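Local coordinates for thioredoxin-like protein (PDB 4YOD) that has a thioredoxin fold joined to a helical domain of unknown function and is probably a thiol-disulfide oxidoreductase, though its substrate is not known, at residues Q22-A26 / P27-A31; Q58-V61 / D62-I66. All blocks are in the same frame, centred on the assembly; numbering follows the deposited sequence.

Interaction 1: residues Q22-A26 / P27-A31; sequences QIMVA and PEQRA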
ATOM      1  N   GLN A  22      19.105  23.308  19.401  1.00 59.53           N
ATOM      2  CA  GLN A  22      20.495  23.105  18.958  1.00 60.56           C
ATOM      3  C   GLN A  22      21.174  21.922  19.678  1.00 65.24           C
ATOM      4  O   GLN A  22      22.057  21.296  19.087  1.00 66.03           O
ATOM      5  CB  GLN A  22      21.335  24.385  19.137  1.00 63.53           C
ATOM      6  CG  GLN A  22      22.452  24.531  18.091  1.00 72.16           C
ATOM      7  CD  GLN A  22      23.408  25.695  18.325  1.00 81.54           C
ATOM      8  OE1 GLN A  22      23.982  25.866  19.411  1.00 69.17           O
ATOM      9  NE2 GLN A  22      23.671  26.481  17.279  1.00 75.62           N
ATOM     10  N   ILE A  23      20.751  21.601  20.928  1.00 60.99           N
ATOM     11  CA  ILE A  23      21.283  20.480  21.734  1.00 61.32           C
ATOM     12  C   ILE A  23      20.942  19.134  21.079  1.00 60.85           C
ATOM     13  O   ILE A  23      21.641  18.140  21.317  1.00 61.49           O
ATOM     14  CB  ILE A  23      20.810  20.500  23.215  1.00 65.22           C
ATOM     15  CG1 ILE A  23      19.275  20.731  23.335  1.00 63.26           C
ATOM     16  CG2 ILE A  23      21.633  21.497  24.043  1.00 68.45           C
ATOM     17  CD1 ILE A  23      18.591  19.931  24.407  1.00 69.15           C
HETATM   18  N   MSE A  24      19.869  19.103  20.269  1.00 51.94           N
HETATM   19  CA  MSE A  24      19.471  17.894  19.563  1.00 50.28           C
HETATM   20  C   MSE A  24      20.312  17.763  18.305  1.00 54.72           C
HETATM   21  O   MSE A  24      20.025  18.383  17.277  1.00 53.99           O
HETATM   22  CB  MSE A  24      17.972  17.895  19.259  1.00 49.62           C
HETATM   23  CG  MSE A  24      17.195  17.021  20.204  1.00 56.28           C
HETATM   24 SE   MSE A  24      15.329  17.110  19.741  0.75 61.50          SE
HETATM   25  CE  MSE A  24      14.669  17.862  21.439  1.00 58.42           C
ATOM     26  N   VAL A  25      21.380  16.981  18.424  1.00 52.12           N
ATOM     27  CA  VAL A  25      22.385  16.745  17.400  1.00 53.92           C
ATOM     28  C   VAL A  25      22.060  15.460  16.617  1.00 60.70           C
ATOM     29  O   VAL A  25      22.139  15.467  15.383  1.00 61.64           O
ATOM     30  CB  VAL A  25      23.782  16.666  18.084  1.00 60.43           C
ATOM     31  CG1 VAL A  25      24.871  16.232  17.110  1.00 62.17           C
ATOM     32  CG2 VAL A  25      24.149  17.991  18.753  1.00 60.99           C
ATOM     33  N   ALA A  26      21.726  14.365  17.333  1.00 56.92           N
ATOM     34  CA  ALA A  26      21.455  13.055  16.749  1.00 56.84           C
ATOM     35  C   ALA A  26      20.307  13.115  15.716  1.00 61.42           C
ATOM     36  O   ALA A  26      19.180  13.496  16.072  1.00 59.42           O
ATOM     37  CB  ALA A  26      21.141  12.045  17.845  1.00 57.69           C
ATOM     38  N   PRO A  27      20.585  12.763  14.430  1.00 59.61           N
ATOM     39  CA  PRO A  27      19.529  12.828  13.395  1.00 57.29           C
ATOM     40  C   PRO A  27      18.228  12.127  13.791  1.00 57.82           C
ATOM     41  O   PRO A  27      17.160  12.666  13.498  1.00 55.21           O
ATOM     42  CB  PRO A  27      20.169  12.144  12.185  1.00 60.28           C
ATOM     43  CG  PRO A  27      21.634  12.342  12.372  1.00 67.57           C
ATOM     44  CD  PRO A  27      21.877  12.324  13.853  1.00 64.01           C
ATOM     45  N   GLU A  28      18.321  10.975  14.501  1.00 54.39           N
ATOM     46  CA  GLU A  28      17.185  10.175  14.983  1.00 52.63           C
ATOM     47  C   GLU A  28      16.257  11.019  15.863  1.00 53.75           C
ATOM     48  O   GLU A  28      15.047  11.060  15.620  1.00 51.03           O
ATOM     49  CB  GLU A  28      17.654   8.926  15.768  1.00 55.62           C
ATOM     50  CG  GLU A  28      18.534   7.954  14.996  1.00 71.78           C
ATOM     51  CD  GLU A  28      20.023   8.260  14.948  1.00 98.72           C
ATOM     52  OE1 GLU A  28      20.459   9.265  15.556  1.00 94.41           O
ATOM     53  OE2 GLU A  28      20.755   7.491  14.284  1.00 95.38           O
ATOM     54  N   GLN A  29      16.840  11.712  16.859  1.00 51.31           N
ATOM     55  CA  GLN A  29      16.131  12.587  17.802  1.00 50.24           C
ATOM     56  C   GLN A  29      15.488  13.787  17.096  1.00 50.47           C
ATOM     57  O   GLN A  29      14.374  14.180  17.446  1.00 47.85           O
ATOM     58  CB  GLN A  29      17.090  13.083  18.890  1.00 53.40           C
ATOM     59  CG  GLN A  29      17.520  11.992  19.861  1.00 65.93           C
ATOM     60  CD  GLN A  29      18.560  12.477  20.835  1.00 79.66           C
ATOM     61  OE1 GLN A  29      18.593  13.651  21.224  1.00 76.27           O
ATOM     62  NE2 GLN A  29      19.423  11.570  21.270  1.00 65.36           N
ATOM     63  N   ARG A  30      16.203  14.360  16.111  1.00 47.17           N
ATOM     64  CA  ARG A  30      15.758  15.498  15.302  1.00 45.77           C
ATOM     65  C   ARG A  30      14.535  15.112  14.476  1.00 45.57           C
ATOM     66  O   ARG A  30      13.534  15.834  14.510  1.00 42.94           O
ATOM     67  CB  ARG A  30      16.902  15.996  14.394  1.00 47.69           C
ATOM     68  CG  ARG A  30      17.992  16.733  15.155  1.00 60.70           C
ATOM     69  CD  ARG A  30      19.156  17.143  14.266  1.00 75.27           C
ATOM     70  NE  ARG A  30      18.763  18.109  13.238  1.00 88.03           N
ATOM     71  CZ  ARG A  30      18.667  19.424  13.427  1.00107.33           C
ATOM     72  NH1 ARG A  30      18.928  19.953  14.617  1.00 98.34           N
ATOM     73  NH2 ARG A  30      18.301  20.217  12.428  1.00 93.93           N
ATOM     74  N   ALA A  31      14.600  13.939  13.788  1.00 41.58           N
ATOM     75  CA  ALA A  31      13.510  13.396  12.970  1.00 40.05           C
ATOM     76  C   ALA A  31      12.296  13.100  13.846  1.00 43.61           C
ATOM     77  O   ALA A  31      11.179  13.454  13.463  1.00 41.69           O
ATOM     78  CB  ALA A  31      13.966  12.136  12.244  1.00 41.16           C
TER
HETATM   79  O   HOH W   1      21.013  14.597  20.134  1.00 49.74           O
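Arg30 reaches back from the first turn of helix 27-37 and grips the loop that leads into it. Its NH1 donates to Met24 O at 3.3 Å, with a nearly straight N-H...O angle of 169°. The carbonyl oxygen lies in the guanidinium plane, at its edge. A bend at chi3 (64°) turns the arginine chain back over the loop, and CD passes Val25 O at 3.6 Å on the way. The Arg30 side chain also touches Ile20. The packing is closest round Ala26 O, which accepts the backbone N of Arg30 at 3.1 Å and has Gln29 CB beside it. This is a helix start: Ala26 holds the N-cap position and Pro27, with no N-H to satisfy, opens the first turn. Alanine has no side-chain oxygen to cap the turn. By contrast with this close backbone packing, Glu28, Gln29 and Arg30 are exposed residues, and the contacts of their side-chain ends are looser. Gln29 NE2 stands 3.9 Å from Ala26 CB. Selenomethionine Met24 crosses Gln29 at a slant, CG lying 3.8 Å from OE1. Met24 SE comes to 3.8 Å from Gln29 O. One water bridges loop and helix. It accepts from Ala26 N at 2.9 Å and gives a weak hydrogen bond to Gln29 OE1. Glu28 only brushes the methyl of Ala26 with OE1.

Interaction 2: residues Q58-V61 / D62-I66; sequences QAWV and DYCDI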
ATOM      1  N   GLN A  58      -0.420  21.412   1.544  1.00 29.12           N
ATOM      2  CA  GLN A  58       1.031  21.306   1.404  1.00 27.96           C
ATOM      3  C   GLN A  58       1.672  20.922   2.748  1.00 31.13           C
ATOM      4  O   GLN A  58       2.614  20.129   2.756  1.00 28.76           O
ATOM      5  CB  GLN A  58       1.652  22.581   0.817  1.00 29.66           C
ATOM      6  CG  GLN A  58       3.140  22.447   0.441  1.00 33.31           C
ATOM      7  CD  GLN A  58       3.466  21.209  -0.365  1.00 40.11           C
ATOM      8  OE1 GLN A  58       2.789  20.864  -1.342  1.00 36.15           O
ATOM      9  NE2 GLN A  58       4.526  20.517   0.030  1.00 34.52           N
ATOM     10  N   ALA A  59       1.116  21.420   3.874  1.00 29.60           N
ATOM     11  CA  ALA A  59       1.548  21.053   5.229  1.00 29.55           C
ATOM     12  C   ALA A  59       1.326  19.545   5.460  1.00 30.27           C
ATOM     13  O   ALA A  59       2.213  18.872   5.996  1.00 27.73           O
ATOM     14  CB  ALA A  59       0.782  21.861   6.270  1.00 30.74           C
ATOM     15  N   TRP A  60       0.177  19.008   4.987  1.00 27.83           N
ATOM     16  CA  TRP A  60      -0.138  17.573   5.095  1.00 27.82           C
ATOM     17  C   TRP A  60       0.862  16.734   4.261  1.00 30.33           C
ATOM     18  O   TRP A  60       1.338  15.721   4.750  1.00 29.90           O
ATOM     19  CB  TRP A  60      -1.583  17.260   4.680  1.00 26.63           C
ATOM     20  CG  TRP A  60      -1.900  15.787   4.747  1.00 28.27           C
ATOM     21  CD1 TRP A  60      -1.884  14.894   3.712  1.00 31.32           C
ATOM     22  CD2 TRP A  60      -2.126  15.017   5.939  1.00 27.69           C
ATOM     23  NE1 TRP A  60      -2.141  13.617   4.181  1.00 30.12           N
ATOM     24  CE2 TRP A  60      -2.294  13.667   5.545  1.00 31.31           C
ATOM     25  CE3 TRP A  60      -2.244  15.346   7.305  1.00 29.01           C
ATOM     26  CZ2 TRP A  60      -2.576  12.647   6.465  1.00 29.97           C
ATOM     27  CZ3 TRP A  60      -2.527  14.340   8.213  1.00 29.33           C
ATOM     28  CH2 TRP A  60      -2.686  13.008   7.795  1.00 29.35           C
ATOM     29  N   VAL A  61       1.162  17.162   3.020  1.00 28.55           N
ATOM     30  CA  VAL A  61       2.101  16.494   2.101  1.00 28.64           C
ATOM     31  C   VAL A  61       3.509  16.406   2.760  1.00 32.41           C
ATOM     32  O   VAL A  61       4.113  15.326   2.766  1.00 31.47           O
ATOM     33  CB  VAL A  61       2.123  17.227   0.725  1.00 32.21           C
ATOM     34  CG1 VAL A  61       3.335  16.846  -0.141  1.00 33.36           C
ATOM     35  CG2 VAL A  61       0.835  16.985  -0.027  1.00 31.60           C
ATOM     36  N   ASP A  62       4.008  17.536   3.304  1.00 30.20           N
ATOM     37  CA  ASP A  62       5.303  17.610   3.993  1.00 30.15           C
ATOM     38  C   ASP A  62       5.331  16.712   5.254  1.00 31.82           C
ATOM     39  O   ASP A  62       6.355  16.099   5.528  1.00 31.37           O
ATOM     40  CB  ASP A  62       5.662  19.047   4.341  1.00 31.89           C
ATOM     41  CG  ASP A  62       6.026  19.872   3.113  1.00 43.37           C
ATOM     42  OD1 ASP A  62       6.454  19.272   2.096  1.00 44.58           O
ATOM     43  OD2 ASP A  62       5.863  21.109   3.164  1.00 49.72           O
ATOM     44  N   TYR A  63       4.202  16.590   5.963  1.00 27.35           N
ATOM     45  CA  TYR A  63       4.072  15.699   7.119  1.00 24.90           C
ATOM     46  C   TYR A  63       4.230  14.236   6.693  1.00 29.36           C
ATOM     47  O   TYR A  63       5.002  13.505   7.309  1.00 27.98           O
ATOM     48  CB  TYR A  63       2.701  15.898   7.788  1.00 24.85           C
ATOM     49  CG  TYR A  63       2.464  15.062   9.028  1.00 25.45           C
ATOM     50  CD1 TYR A  63       3.252  15.231  10.171  1.00 26.99           C
ATOM     51  CD2 TYR A  63       1.378  14.192   9.108  1.00 26.11           C
ATOM     52  CE1 TYR A  63       3.019  14.480  11.324  1.00 24.35           C
ATOM     53  CE2 TYR A  63       1.081  13.507  10.288  1.00 26.16           C
ATOM     54  CZ  TYR A  63       1.906  13.653  11.393  1.00 29.60           C
ATOM     55  OH  TYR A  63       1.616  12.953  12.544  1.00 28.94           O
ATOM     56  N   CYS A  64       3.528  13.810   5.623  1.00 28.01           N
ATOM     57  CA  CYS A  64       3.642  12.425   5.137  1.00 30.20           C
ATOM     58  C   CYS A  64       5.111  12.092   4.769  1.00 34.81           C
ATOM     59  O   CYS A  64       5.537  10.960   4.993  1.00 34.07           O
ATOM     60  CB  CYS A  64       2.699  12.173   3.963  1.00 31.17           C
ATOM     61  SG  CYS A  64       0.941  12.350   4.376  1.00 34.83           S
ATOM     62  N   ASP A  65       5.876  13.076   4.246  1.00 32.54           N
ATOM     63  CA  ASP A  65       7.283  12.895   3.875  0.50 34.40           C
ATOM     64  C   ASP A  65       8.191  12.667   5.107  1.00 38.78           C
ATOM     65  O   ASP A  65       9.033  11.763   5.088  1.00 39.71           O
ATOM     66  CB  ASP A  65       7.793  14.108   3.066  0.50 37.62           C
ATOM     67  CG  ASP A  65       7.592  14.014   1.561  0.50 54.47           C
ATOM     68  OD1 ASP A  65       7.597  12.878   1.028  0.50 56.69           O
ATOM     69  OD2 ASP A  65       7.493  15.079   0.905  0.50 61.07           O
ATOM     70  N   ILE A  66       8.032  13.486   6.175  1.00 34.37           N
ATOM     71  CA  ILE A  66       8.881  13.364   7.378  1.00 35.02           C
ATOM     72  C   ILE A  66       8.558  12.091   8.189  1.00 36.58           C
ATOM     73  O   ILE A  66       9.426  11.608   8.916  1.00 36.62           O
ATOM     74  CB  ILE A  66       8.904  14.627   8.275  1.00 38.63           C
ATOM     75  CG1 ILE A  66       7.524  14.952   8.874  1.00 38.52           C
ATOM     76  CG2 ILE A  66       9.508  15.822   7.521  1.00 40.43           C
ATOM     77  CD1 ILE A  66       7.568  15.634  10.178  1.00 45.59           C
TER
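Asp62 and Gln58 face each other one turn apart on the alpha-helix 53-66, part of the helical domain that precedes the thioredoxin-like domain. Asp62 N donates to Gln58 O at 3.0 Å, an i to i+4 helix bond. The side chains add two weak bonds. Gln58 NE2 gives one to Asp62 OD1 at 3.1 Å, poorly aligned, and a longer one to OD2. A bend at chi2 (48°) brings the Gln58 amide over, its plane 67° from that of the carboxylate. An alanine in place of Asp62 would probably leave the Gln58 amide without this mate and freer to turn. Tyr63 follows, on a buried face. Its CD2 meets Trp60 CZ3 at 4.0 Å, the two rings inclined at 50°. Its hydroxyl hydrogen-bonds to Thr82, and Trp39 meets its ring edge-to-face. Cys64 comes next and repeats the helix bond, its N to Trp60 O. Its thiol lies over one face of the Trp60 indole, a sulfur-aromatic contact, with SG 3.8 Å from the centroid of the five-membered ring and 3.3 Å from NE1. That indole also packs on Ile96, Leu99 and Ala100 of helix 90-105. Asp65 N then bonds Val61 O at 3.2 Å in the same way. Ile66 ends the helix, its N donating to Asp62 O at 3.2 Å.

In the fold
Interaction 1 comes first along the chain and interaction 2 follows it. One lies at the start of helix 27-37, the other within helix 53-66, the next helix in sequence. Their centres are about 19 Å apart, and their nearest atoms about 5 Å, without touching. Both lie in the helical domain, on the same side of the chain's centre. Interaction 1 sits at the outside of the molecule, its centre about 30 Å from that of the chain. Interaction 2 lies deeper, at about 18 Å, with half of its touching residues buried. The two helices meet directly where Ile66 packs on Leu34 and Val35. Neither contact includes the CxxC pair Cys186 and Cys189, the probable redox site.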